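Local coordinates for hypothetical protein Atu1540 (PDB 2HWJ) that is of unknown function but belongs to a putative ParB-like nuclease family, within the ParB and sulfiredoxin clan, at residues A[24-29]-A[75-80]; A[102-107]-A[116-121]; A[142-145]-A[150-153]; A[166-171]-A[191-196]. One frame throughout, in Å; residues are numbered along the deposited sequence.

Contact 1 of 4, residues A[24-29]-A[75-80]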
# COMPACT_ATOMS: atom_id res chain seq x y z
N VAL A 24 20.29 -8.94 12.65
CA VAL A 24 19.17 -9.87 12.82
C VAL A 24 19.24 -10.35 14.26
O VAL A 24 20.21 -10.08 14.98
CB VAL A 24 19.31 -11.11 11.92
CG1 VAL A 24 19.08 -10.80 10.46
CG2 VAL A 24 20.73 -11.79 12.12
N GLY A 25 18.23 -11.10 14.69
CA GLY A 25 18.14 -11.58 16.05
C GLY A 25 18.64 -13.00 15.98
O GLY A 25 18.01 -13.86 15.38
N PHE A 26 19.78 -13.26 16.58
CA PHE A 26 20.42 -14.53 16.47
C PHE A 26 19.56 -15.54 17.11
O PHE A 26 19.61 -16.69 16.70
CB PHE A 26 21.75 -14.48 17.15
CG PHE A 26 22.83 -13.95 16.29
CD1 PHE A 26 24.16 -14.11 16.66
CD2 PHE A 26 22.51 -13.25 15.10
CE1 PHE A 26 25.15 -13.59 15.84
CE2 PHE A 26 23.50 -12.72 14.27
CZ PHE A 26 24.81 -12.89 14.61
N ARG A 27 18.79 -15.16 18.13
CA ARG A 27 17.90 -16.16 18.74
C ARG A 27 16.94 -16.74 17.69
O ARG A 27 16.68 -17.94 17.69
CB ARG A 27 17.11 -15.59 19.94
CG ARG A 27 17.18 -16.45 21.17
CD ARG A 27 16.13 -16.10 22.22
NE ARG A 27 14.80 -16.54 21.80
CZ ARG A 27 14.03 -17.41 22.48
NH1 ARG A 27 14.47 -17.95 23.62
NH2 ARG A 27 12.81 -17.73 21.99
N GLU A 28 16.39 -15.87 16.81
CA GLU A 28 15.45 -16.27 15.78
C GLU A 28 16.24 -17.17 14.81
O GLU A 28 15.80 -18.32 14.53
CB GLU A 28 14.85 -15.02 15.08
CG GLU A 28 13.56 -15.25 14.16
CD GLU A 28 12.55 -13.97 14.06
OE1 GLU A 28 13.03 -12.79 14.18
OE2 GLU A 28 11.30 -14.10 13.83
N VAL A 29 17.43 -16.69 14.37
CA VAL A 29 18.35 -17.52 13.57
C VAL A 29 18.44 -18.94 14.17
O VAL A 29 18.01 -19.91 13.51
CB VAL A 29 19.74 -16.91 13.44
CG1 VAL A 29 20.73 -17.87 12.78
CG2 VAL A 29 19.66 -15.67 12.67
N LEU A 75 20.51 -20.84 7.23
CA LEU A 75 20.85 -21.91 6.27
C LEU A 75 22.36 -21.87 6.08
O LEU A 75 23.04 -22.90 6.01
CB LEU A 75 20.13 -21.69 4.95
CG LEU A 75 18.81 -22.32 4.46
CD1 LEU A 75 17.99 -22.94 5.46
CD2 LEU A 75 17.98 -21.30 3.73
N SER A 76 22.90 -20.67 6.06
CA SER A 76 24.31 -20.55 5.89
C SER A 76 25.09 -21.20 7.04
O SER A 76 25.98 -22.05 6.80
CB SER A 76 24.67 -19.11 5.83
OG SER A 76 26.05 -19.13 5.84
N LYS A 77 24.71 -20.86 8.27
CA LYS A 77 25.25 -21.56 9.42
C LYS A 77 25.01 -23.09 9.37
O LYS A 77 25.80 -23.85 9.94
CB LYS A 77 24.76 -20.96 10.72
CG LYS A 77 25.27 -19.56 10.96
CD LYS A 77 24.97 -19.16 12.45
CE LYS A 77 25.51 -17.77 12.89
NZ LYS A 77 25.43 -17.62 14.39
N GLU A 78 23.97 -23.58 8.69
CA GLU A 78 23.80 -25.05 8.63
C GLU A 78 24.64 -25.72 7.57
O GLU A 78 24.51 -26.91 7.36
CB GLU A 78 22.33 -25.45 8.41
CG GLU A 78 21.51 -25.54 9.68
CD GLU A 78 22.19 -26.36 10.82
OE1 GLU A 78 22.45 -25.75 11.90
OE2 GLU A 78 22.46 -27.59 10.64
N GLY A 79 25.48 -24.94 6.90
CA GLY A 79 26.31 -25.48 5.81
C GLY A 79 25.59 -25.56 4.45
O GLY A 79 26.08 -26.20 3.54
N VAL A 80 24.44 -24.92 4.29
CA VAL A 80 23.75 -25.03 3.05
C VAL A 80 24.42 -24.05 2.11
O VAL A 80 24.60 -22.93 2.51
CB VAL A 80 22.30 -24.63 3.21
CG1 VAL A 80 21.68 -24.59 1.86
CG2 VAL A 80 21.57 -25.61 4.07

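Contact 2 of 4, residues A[102-107]-A[116-121]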
# COMPACT_ATOMS: atom_id res chain seq x y z
N VAL A 102 18.46 4.55 -4.64
CA VAL A 102 17.19 4.10 -5.13
C VAL A 102 16.62 3.04 -4.18
O VAL A 102 15.39 3.10 -3.84
CB VAL A 102 17.29 3.64 -6.56
CG1 VAL A 102 16.21 2.74 -6.93
CG2 VAL A 102 17.23 4.84 -7.43
N MSE A 103 17.48 2.11 -3.74
CA MSE A 103 17.07 1.10 -2.76
C MSE A 103 16.53 1.76 -1.45
O MSE A 103 15.42 1.42 -0.91
CB MSE A 103 18.25 0.22 -2.37
CG MSE A 103 18.85 -0.55 -3.50
SE MSE A 103 17.68 -2.06 -3.97
CE MSE A 103 18.43 -3.26 -2.59
N ASP A 104 17.31 2.70 -0.96
CA ASP A 104 16.94 3.39 0.25
C ASP A 104 15.60 4.03 0.03
O ASP A 104 14.75 3.99 0.88
CB ASP A 104 17.97 4.47 0.54
CG ASP A 104 17.58 5.36 1.70
OD1 ASP A 104 17.01 4.88 2.76
OD2 ASP A 104 17.88 6.56 1.50
N HIS A 105 15.41 4.60 -1.15
CA HIS A 105 14.25 5.38 -1.48
C HIS A 105 13.06 4.49 -1.60
O HIS A 105 11.93 4.92 -1.44
CB HIS A 105 14.48 6.00 -2.83
CG HIS A 105 13.85 7.31 -3.01
ND1 HIS A 105 14.58 8.47 -3.20
CD2 HIS A 105 12.54 7.67 -3.07
CE1 HIS A 105 13.74 9.49 -3.34
NE2 HIS A 105 12.49 9.03 -3.26
N ARG A 106 13.30 3.27 -2.00
CA ARG A 106 12.23 2.36 -2.18
C ARG A 106 12.09 1.45 -0.99
O ARG A 106 11.34 0.48 -1.06
CB ARG A 106 12.40 1.61 -3.49
CG ARG A 106 11.67 2.37 -4.60
CD ARG A 106 12.37 2.18 -5.89
NE ARG A 106 12.26 0.78 -6.32
CZ ARG A 106 11.48 0.42 -7.32
NH1 ARG A 106 10.78 1.34 -7.96
NH2 ARG A 106 11.38 -0.85 -7.67
N ASN A 107 12.79 1.79 0.12
CA ASN A 107 12.65 1.08 1.38
C ASN A 107 13.03 -0.39 1.33
O ASN A 107 12.35 -1.22 1.93
CB ASN A 107 11.23 1.22 1.86
CG ASN A 107 10.92 2.65 2.36
OD1 ASN A 107 11.81 3.43 2.75
ND2 ASN A 107 9.64 2.99 2.35
N GLY A 116 20.47 -0.37 17.18
CA GLY A 116 19.52 0.50 16.49
C GLY A 116 19.96 1.84 15.96
O GLY A 116 19.12 2.67 15.73
N LEU A 117 21.25 2.07 15.78
CA LEU A 117 21.73 3.31 15.16
C LEU A 117 21.61 3.32 13.63
O LEU A 117 22.13 2.41 12.97
CB LEU A 117 23.23 3.46 15.44
CG LEU A 117 23.89 4.51 16.37
CD1 LEU A 117 23.81 6.00 15.74
CD2 LEU A 117 23.40 4.38 17.95
N ARG A 118 21.03 4.37 13.05
CA ARG A 118 21.22 4.64 11.61
C ARG A 118 22.71 4.59 11.30
O ARG A 118 23.53 5.18 11.99
CB ARG A 118 20.65 6.00 11.24
CG ARG A 118 20.77 6.41 9.78
CD ARG A 118 19.52 7.20 9.23
NE ARG A 118 19.16 6.44 8.04
CZ ARG A 118 18.00 5.90 7.69
NH1 ARG A 118 16.86 6.08 8.34
NH2 ARG A 118 17.99 5.19 6.58
N ARG A 119 23.08 3.88 10.28
CA ARG A 119 24.43 3.82 9.85
C ARG A 119 24.46 4.02 8.33
O ARG A 119 23.43 3.94 7.64
CB ARG A 119 24.97 2.49 10.31
CG ARG A 119 25.58 2.52 11.71
CD ARG A 119 27.07 2.47 11.50
NE ARG A 119 27.80 2.87 12.68
CZ ARG A 119 28.09 2.03 13.68
NH1 ARG A 119 27.74 0.72 13.61
NH2 ARG A 119 28.76 2.50 14.74
N GLN A 120 25.58 4.35 7.76
CA GLN A 120 25.55 4.52 6.31
C GLN A 120 25.55 3.26 5.47
O GLN A 120 25.86 2.17 5.95
CB GLN A 120 26.71 5.30 5.88
CG GLN A 120 26.46 6.69 6.14
CD GLN A 120 27.51 7.49 5.47
OE1 GLN A 120 27.24 8.56 4.88
NE2 GLN A 120 28.74 6.95 5.51
N SER A 121 25.22 3.46 4.19
CA SER A 121 25.03 2.38 3.26
C SER A 121 26.27 1.51 3.18
O SER A 121 26.21 0.27 3.28
CB SER A 121 24.67 2.98 1.92
OG SER A 121 23.24 3.22 1.90

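Contact 3 of 4, residues A[142-145]-A[150-153]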
# COMPACT_ATOMS: atom_id res chain seq x y z
N ALA A 142 9.64 -12.60 18.97
CA ALA A 142 9.07 -13.63 19.81
C ALA A 142 7.78 -13.07 20.29
O ALA A 142 6.80 -13.82 20.41
CB ALA A 142 9.94 -13.90 20.94
N LEU A 143 7.76 -11.75 20.48
CA LEU A 143 6.59 -11.01 20.94
C LEU A 143 5.47 -11.23 19.99
O LEU A 143 4.32 -11.45 20.41
CB LEU A 143 6.85 -9.52 20.87
CG LEU A 143 6.31 -8.46 21.81
CD1 LEU A 143 6.24 -7.13 21.07
CD2 LEU A 143 5.00 -8.79 22.36
N ARG A 144 5.78 -11.16 18.70
CA ARG A 144 4.73 -11.26 17.75
C ARG A 144 4.23 -12.68 17.76
O ARG A 144 3.04 -12.92 17.67
CB ARG A 144 5.16 -10.88 16.37
CG ARG A 144 3.95 -10.60 15.48
CD ARG A 144 4.17 -10.91 14.02
NE ARG A 144 5.58 -10.97 13.72
CZ ARG A 144 6.16 -12.04 13.22
NH1 ARG A 144 5.39 -13.09 12.93
NH2 ARG A 144 7.49 -12.05 13.00
N MSE A 145 5.17 -13.60 17.89
CA MSE A 145 4.91 -14.98 17.76
C MSE A 145 4.02 -15.32 18.91
O MSE A 145 3.30 -16.34 18.88
CB MSE A 145 6.21 -15.68 17.93
CG MSE A 145 6.33 -16.90 17.16
SE MSE A 145 8.04 -16.80 16.17
CE MSE A 145 7.27 -17.66 14.45
N ALA A 150 0.08 -7.70 15.43
CA ALA A 150 -0.20 -8.41 14.20
C ALA A 150 0.81 -8.12 13.12
O ALA A 150 1.30 -6.99 13.05
CB ALA A 150 -1.57 -8.02 13.68
N LYS A 151 1.08 -9.11 12.25
CA LYS A 151 1.77 -8.86 10.97
C LYS A 151 1.00 -7.77 10.23
O LYS A 151 -0.20 -7.69 10.31
CB LYS A 151 1.87 -10.11 10.08
CG LYS A 151 2.60 -11.28 10.72
CD LYS A 151 3.33 -12.21 9.71
CE LYS A 151 3.25 -13.73 10.12
NZ LYS A 151 3.11 -14.75 8.98
N VAL A 152 1.69 -6.92 9.52
CA VAL A 152 1.10 -5.81 8.86
C VAL A 152 1.97 -5.70 7.60
O VAL A 152 3.08 -6.30 7.56
CB VAL A 152 1.17 -4.60 9.85
CG1 VAL A 152 1.41 -3.28 9.17
CG2 VAL A 152 -0.10 -4.50 10.66
N ILE A 153 1.52 -4.95 6.60
CA ILE A 153 2.28 -4.80 5.34
C ILE A 153 3.45 -3.78 5.32
O ILE A 153 4.38 -3.93 4.53
CB ILE A 153 1.37 -4.63 4.15
CG1 ILE A 153 0.42 -3.42 4.36
CG2 ILE A 153 0.60 -5.94 3.93
CD1 ILE A 153 -0.24 -2.79 3.01

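Contact 4 of 4, residues A[166-171]-A[191-196]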
# COMPACT_ATOMS: atom_id res chain seq x y z
N ARG A 166 13.52 -1.32 23.03
CA ARG A 166 14.92 -1.30 23.43
C ARG A 166 15.09 -0.14 24.27
O ARG A 166 16.07 -0.10 25.06
CB ARG A 166 15.94 -1.33 22.31
CG ARG A 166 16.81 -0.10 22.11
CD ARG A 166 17.14 0.03 20.57
NE ARG A 166 17.95 -1.14 20.19
CZ ARG A 166 17.65 -2.03 19.26
NH1 ARG A 166 16.62 -1.88 18.50
NH2 ARG A 166 18.46 -3.05 19.09
N ARG A 167 14.13 0.78 24.17
CA ARG A 167 14.21 1.99 24.99
C ARG A 167 13.56 1.80 26.37
O ARG A 167 13.53 2.69 27.16
CB ARG A 167 13.61 3.17 24.25
CG ARG A 167 13.85 3.12 22.77
CD ARG A 167 13.12 4.22 22.03
NE ARG A 167 14.00 5.37 21.97
CZ ARG A 167 14.48 5.91 20.85
NH1 ARG A 167 14.17 5.42 19.67
NH2 ARG A 167 15.28 6.97 20.95
N ARG A 168 13.08 0.60 26.64
CA ARG A 168 12.17 0.34 27.75
C ARG A 168 12.47 -0.93 28.49
O ARG A 168 11.99 -1.12 29.56
CB ARG A 168 10.77 0.18 27.21
CG ARG A 168 10.10 1.50 27.05
CD ARG A 168 8.83 1.38 26.27
NE ARG A 168 8.38 2.72 25.90
CZ ARG A 168 8.78 3.36 24.82
NH1 ARG A 168 9.63 2.75 24.01
NH2 ARG A 168 8.32 4.58 24.53
N ILE A 169 13.18 -1.87 27.90
CA ILE A 169 13.51 -3.04 28.65
C ILE A 169 15.04 -3.08 28.76
O ILE A 169 15.76 -2.84 27.78
CB ILE A 169 12.90 -4.29 28.03
CG1 ILE A 169 11.37 -4.24 28.01
CG2 ILE A 169 13.36 -5.56 28.75
CD1 ILE A 169 10.75 -5.48 27.27
N ASP A 170 15.50 -3.33 29.97
CA ASP A 170 16.91 -3.41 30.33
C ASP A 170 17.60 -4.56 29.53
O ASP A 170 17.04 -5.65 29.51
CB ASP A 170 16.87 -3.67 31.84
CG ASP A 170 18.20 -3.71 32.50
OD1 ASP A 170 19.27 -3.64 31.88
OD2 ASP A 170 18.17 -3.85 33.75
N ARG A 171 18.76 -4.34 28.85
CA ARG A 171 19.42 -5.49 28.13
C ARG A 171 19.79 -6.68 29.05
O ARG A 171 19.77 -7.86 28.64
CB ARG A 171 20.71 -5.10 27.43
CG ARG A 171 20.71 -3.83 26.70
CD ARG A 171 22.16 -3.19 26.78
NE ARG A 171 22.29 -2.13 25.76
CZ ARG A 171 23.06 -1.04 25.86
NH1 ARG A 171 23.82 -0.84 26.94
NH2 ARG A 171 23.07 -0.15 24.85
N SER A 191 -0.12 -2.00 26.31
CA SER A 191 -0.40 -0.77 27.01
C SER A 191 -0.71 0.25 25.95
O SER A 191 -0.35 0.10 24.79
CB SER A 191 0.75 -0.30 27.92
OG SER A 191 1.83 0.19 27.13
N ARG A 192 -1.42 1.28 26.39
CA ARG A 192 -1.67 2.42 25.56
C ARG A 192 -0.38 3.04 25.02
O ARG A 192 -0.42 3.62 23.94
CB ARG A 192 -2.62 3.39 26.25
CG ARG A 192 -4.10 3.28 25.64
CD ARG A 192 -5.05 4.33 26.21
NE ARG A 192 -4.90 4.38 27.66
CZ ARG A 192 -5.65 5.12 28.49
NH1 ARG A 192 -6.61 5.91 27.99
NH2 ARG A 192 -5.46 5.08 29.81
N GLU A 193 0.76 2.86 25.70
CA GLU A 193 2.02 3.42 25.24
C GLU A 193 2.52 2.93 23.84
O GLU A 193 3.18 3.68 23.09
CB GLU A 193 3.09 3.16 26.28
CG GLU A 193 4.30 4.15 26.13
CD GLU A 193 5.04 4.45 27.46
OE1 GLU A 193 6.14 3.86 27.74
OE2 GLU A 193 4.49 5.29 28.23
N ALA A 194 2.20 1.68 23.51
CA ALA A 194 2.55 1.12 22.25
C ALA A 194 1.50 1.42 21.20
O ALA A 194 1.57 0.86 20.09
CB ALA A 194 2.72 -0.37 22.41
N ARG A 195 0.51 2.27 21.50
CA ARG A 195 -0.59 2.47 20.53
C ARG A 195 -0.20 2.94 19.13
O ARG A 195 -0.92 2.69 18.21
CB ARG A 195 -1.72 3.34 21.09
CG ARG A 195 -1.42 4.85 21.13
CD ARG A 195 -2.39 5.68 22.03
NE ARG A 195 -1.66 6.81 22.65
CZ ARG A 195 -1.38 6.96 23.95
NH1 ARG A 195 -1.78 6.09 24.87
NH2 ARG A 195 -0.71 8.02 24.37
N HIS A 196 0.94 3.59 19.00
CA HIS A 196 1.39 4.25 17.77
C HIS A 196 2.14 3.29 16.90
O HIS A 196 2.58 3.68 15.85
CB HIS A 196 2.40 5.31 18.11
CG HIS A 196 3.50 4.77 18.95
ND1 HIS A 196 4.77 4.53 18.46
CD2 HIS A 196 3.48 4.26 20.21
CE1 HIS A 196 5.50 3.97 19.41
NE2 HIS A 196 4.75 3.78 20.47

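Contact 1 of 4, residues A[24-29]-A[75-80]
Lys77, in the last turn of helix 69-77, reaches across to the first turn of helix 26-37, where it meets Phe26 with its charged end and Val29 with its hydrocarbon stem. The contact illustrates how one long side chain can serve two neighbours of different character. Its better-buried part is at Val29: methyl CG1 comes within 4.4 Å of Lys77 CD, and the valine turns its CB toward the lysine. Even this is a light touch, because the backbones stay well apart, with 8.9 Å between the CA atoms of Val29 and Leu75.

Toward solvent the grip is looser and electrostatic. The lysine chain runs almost fully extended (chi2 to chi4 all anti), carrying NZ to 4.6 Å from the centroid of the Phe26 ring. The ammonium lies about 25° from the ring normal, a cation-pi interaction. The edge of the same ring is met, in plane, by CG2 of Val24. Glu30 offers NZ a second partner, though only as a long, weak ion pair.

Both groups sit close to helix ends. At the start of helix 26-37, Gly25 O accepts the Val29 N at 3.1 Å, while Asp133 OD1 takes the N-H of Phe26. Helix 69-77 stops at Gly79, whose positive phi allows the Gly79 N to Ser76 O bond of 2.9 Å and the Val80 N to Leu75 O bond of 3.0 Å. The arrangement therefore joins the start of a helix, with glycine at its N-cap position, to a helix closed by a Schellman motif.

Contact 2 of 4, residues A[102-107]-A[116-121]
Asp104 and Arg118 form this chain's share of a charge cluster on a subunit interface, set where helix 96-105 runs out and a long loop passes close by. Within the chain the pairing is weak: Asp104 OD1 stands 4.0 Å from Arg118 NH2, a long salt bridge. The two side chains cross at about a right angle, and the carboxylate and guanidinium planes are 58° apart, so the groups do not lie side by side as in a two-pronged bridge.

Torsions explain the approach. In Asp104, CG is anti to the backbone N (chi1 173°), and CB already points at the loop. Arg118 also starts anti, but its chain then bends at chi2 and chi3, which swings the guanidinium across to the helix although its CB is not directed there.

The stronger partners are reciprocal. Arg118 NH1 forms a salt bridge with Asp104 OD2 of the second subunit, and Asp104 OD2 does the same with Arg118 NH1 of that subunit. Two arginines and two aspartates thus cluster across the interface, with the reciprocal bridges between subunits the stronger links; their mutual compensation probably offsets the closeness of the two arginines.

Asp104 also shares in ending its helix, since its O accepts Asn107 N at 3.0 Å, one bond of a Schellman motif with Asn107 at the positive-phi position. The contact thus lies between the C-terminal end of helix 96-105 and the loop that leads on to strand 132-133, with Pro111 and Phe112 of the connecting chain against Arg118.

Contact 3 of 4, residues A[142-145]-A[150-153]
Ala150 begins the second segment by passing its backbone along the stem of Arg144, which projects from helix 135-146. Its carbonyl carbon C lies 4.5 Å from Arg144 CD, while its CB is directed away from the helix. The CA atoms of Arg144 and Ala150 are 6.7 Å apart, the nearest such pair between the segments.

Lys151 makes the main contact, a case of two basic side chains packed side by side, lysine carbons against the arginine's CD and NH1. Its backbone N is 4.0 Å from Arg144 CD, and its CG is closer to the same atom, at 3.7 Å. Further out, Lys151 CE sits 3.6 Å from Arg144 NH1. The chains run at a slant to one another. Arg144 is bent at chi3 (-19°), which folds the guanidinium back from the line of its stem and sets NH1 beside the outer carbons CD and CE of the lysine, whose own chain bends at chi3 and chi4. Lys151 NZ remains 4.9 Å from Arg144 NH1.

Acidic groups meet the arginine's charge. Arg144 NH1 forms a salt bridge with Glu204 of the third subunit, against which Lys151 also packs, and Arg144 NH2 pairs with Glu158 of its own chain. The buried guanidinium thus has a carboxylate for each terminal nitrogen, which should favour its charged form.

Beyond Lys151 the chain runs on through Val152, which rests on Pro198, to Ile153, which meets Ile153 of the third subunit. The whole is a helix-to-loop contact within the connection from helix 135-146 to helix 157-166, built into a subunit interface through a shared arginine.

Contact 4 of 4, residues A[166-171]-A[191-196]
Arg168 reaches Glu193 across the gap between two loops, and the pair shows how a single straight bond can span backbones that stay far apart: their CA atoms are 10.9 Å from each other. From CB, which is directed at the opposite segment, the arginine places CG anti to the carbonyl carbon and then runs extended to NE. CD is the first atom to come near the glutamate, 3.9 Å from Glu193 OE1. NE makes the decisive contact, a salt bridge in which it donates a hydrogen bond to Glu193 OE1 at 3.1 Å with an N-H...O angle of 170°.

The acceptor lies at the edge of the guanidinium, close to its plane, whereas NE approaches OE1 on the anti side of the carboxylate and 21° out of that plane. The two flat groups are turned 63° against each other, so one oxygen does the work and no second nitrogen matches it. Beyond NE, CZ and NH2 pass Glu193 OE1 at 4.0 Å and 3.9 Å, without bonding to it. The end nitrogens are engaged differently: NH1 donates to Phe164 O, and NH2 forms a salt bridge with Glu98 of the second subunit.

Glu193 comes from the opposite direction, its CG anti to the backbone N and its chain extended from there. It stands in a short 3-10 turn, where its backbone N makes a weak hydrogen bond to Ser191 OG at 3.2 Å.

Chemically, two carboxylates, one from each subunit, would balance and probably further stabilise the guanidinium's positive charge, and bonds from all three nitrogens fix its rotation, tying the two loops to the partner subunit.

Overall arrangement
The four contacts follow one another in series along the chain, each closing before the next opens. Contact 1 joins helices 26-37 and 69-77, while contact 2 lies beyond the chain's centre, on the opposite side, with about 23 Å between their centres. Contacts 3 and 4, about 15 Å apart between centres and on the same side, belong to the helical C-terminal half. Only contacts 2 and 4 touch, where Gly116 N packs 3.9 Å from Arg166 NH2. Both also meet the second subunit, whereas contact 3 faces the third. Contact 1, touched by no other chain of the assembly, lies within one subunit; the other three combine contacts within the chain with contacts between subunits of the four-chain assembly.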